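Local coordinates for protein putative S-adenosylmethionine-dependent methyltransferase (Bacteroides thetaiotaomicron, PDB 1WYZ) that is probably an S-adenosylmethionine-dependent methyltransferase related to the RsmI-like family, at residues 172-175 against 176-179. Residues are numbered along the deposited sequence; the frame is centred on the assembly and turned at random.
Sequences IETP and YRNH
Glu173 and Arg177 meet across the turn that carries the chain from strand 168-173 into helix 178-188, but through carboxylate and methylenes rather than ion to ion. The nearest approach is Glu173 OE2 to Arg177 CB, 3.0 Å, whereas OE2 of Glu173 stands 4.7 Å from NE of Arg177, too far for a direct salt bridge. The arginine chain bends at its second torsion (chi2 -86°) and carries the guanidinium away from the turn. Both carboxylate oxygens have polar partners: OE2 forms a salt bridge with Arg151, in helix 150-165, while OE1 of Glu173 accepts the backbone N of Thr174 at 2.7 Å, met from above the carboxylate plane. On the threonine, the methyl does the touching, with CG2 of Thr174 at 3.4 Å from CB of Arg177.

The carbonyl of Pro175 makes the second set of links across the turn. Its O accepts the side-chain amide of Asn178, with ND2 to Pro175 O at 3.2 Å and a bent N-H...O angle of 136°; the donor is tilted somewhat from the carbonyl plane. A weak second bond reaches the same oxygen from the backbone N of Asn178, 3.4 Å away but straighter, at 161°. Asn178 is buried and its side chain also touches Cys228 and Phe230 of strand 228-233, while the Pro175 ring rests on Pro227.

This is a local strand-to-helix connection at the surface: strand 168-173 lies between 138-143 and 228-233 in the mixed sheet, and Asn178 packs back on that sheet. The side-chain amide, helped by a weak backbone bond, links Asn178 to the Pro175 carbonyl. Engaged by Arg151 and the Thr174 amide, the Glu173 carboxylate is probably restrained in orientation, its charge balanced mainly by Arg151, with Arg177 adding a more distant electrostatic contribution.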
# COMPACT_ATOMS: atom_id res chain seq x y z
N ILE A 172 -0.16 -4.86 13.18
CA ILE A 172 0.65 -6.07 13.11
C ILE A 172 1.15 -6.50 14.48
O ILE A 172 1.05 -5.74 15.46
CB ILE A 172 1.86 -5.88 12.19
CG1 ILE A 172 2.79 -4.81 12.77
CG2 ILE A 172 1.39 -5.48 10.79
CD1 ILE A 172 4.18 -4.74 12.12
N GLU A 173 1.68 -7.72 14.54
CA GLU A 173 2.18 -8.29 15.79
C GLU A 173 3.43 -9.13 15.63
O GLU A 173 3.62 -9.80 14.61
CB GLU A 173 1.10 -9.15 16.45
CG GLU A 173 0.53 -8.54 17.71
CD GLU A 173 1.54 -8.45 18.84
OE1 GLU A 173 2.70 -8.04 18.60
OE2 GLU A 173 1.17 -8.78 19.99
N THR A 174 4.28 -9.11 16.66
CA THR A 174 5.52 -9.88 16.64
C THR A 174 5.16 -11.37 16.59
O THR A 174 4.22 -11.81 17.27
CB THR A 174 6.39 -9.57 17.88
OG1 THR A 174 7.70 -10.12 17.69
CG2 THR A 174 5.78 -10.16 19.14
N PRO A 175 5.90 -12.16 15.80
CA PRO A 175 5.66 -13.59 15.66
C PRO A 175 5.17 -14.37 16.88
O PRO A 175 4.12 -15.01 16.83
CB PRO A 175 6.99 -14.11 15.09
CG PRO A 175 7.99 -13.06 15.48
CD PRO A 175 7.22 -11.80 15.25
N TYR A 176 5.90 -14.31 17.99
CA TYR A 176 5.48 -15.05 19.17
C TYR A 176 4.14 -14.60 19.77
O TYR A 176 3.32 -15.44 20.15
CB TYR A 176 6.58 -14.97 20.24
CG TYR A 176 6.96 -16.31 20.83
CD1 TYR A 176 7.30 -17.38 20.00
CD2 TYR A 176 6.99 -16.51 22.21
CE1 TYR A 176 7.67 -18.62 20.54
CE2 TYR A 176 7.36 -17.74 22.75
CZ TYR A 176 7.69 -18.79 21.92
OH TYR A 176 8.05 -20.01 22.45
N ARG A 177 3.93 -13.29 19.84
CA ARG A 177 2.71 -12.71 20.41
C ARG A 177 1.40 -12.96 19.64
O ARG A 177 0.32 -12.58 20.11
CB ARG A 177 2.90 -11.21 20.59
CG ARG A 177 3.45 -10.77 21.93
CD ARG A 177 2.32 -10.60 22.93
NE ARG A 177 2.80 -10.11 24.23
CZ ARG A 177 2.01 -9.82 25.26
NH1 ARG A 177 0.69 -9.97 25.15
NH2 ARG A 177 2.53 -9.38 26.39
N ASN A 178 1.49 -13.60 18.48
CA ASN A 178 0.31 -13.85 17.64
C ASN A 178 -0.93 -14.44 18.30
O ASN A 178 -1.99 -13.82 18.28
CB ASN A 178 0.70 -14.74 16.46
CG ASN A 178 0.94 -13.96 15.19
OD1 ASN A 178 0.11 -13.15 14.78
ND2 ASN A 178 2.08 -14.20 14.56
N HIS A 179 -0.79 -15.63 18.87
CA HIS A 179 -1.93 -16.27 19.49
C HIS A 179 -2.47 -15.48 20.68
O HIS A 179 -3.67 -15.53 20.95
CB HIS A 179 -1.56 -17.69 19.93
CG HIS A 179 -2.58 -18.71 19.53
ND1 HIS A 179 -2.69 -19.20 18.25
CD2 HIS A 179 -3.58 -19.30 20.24
CE1 HIS A 179 -3.71 -20.04 18.18
NE2 HIS A 179 -4.26 -20.12 19.38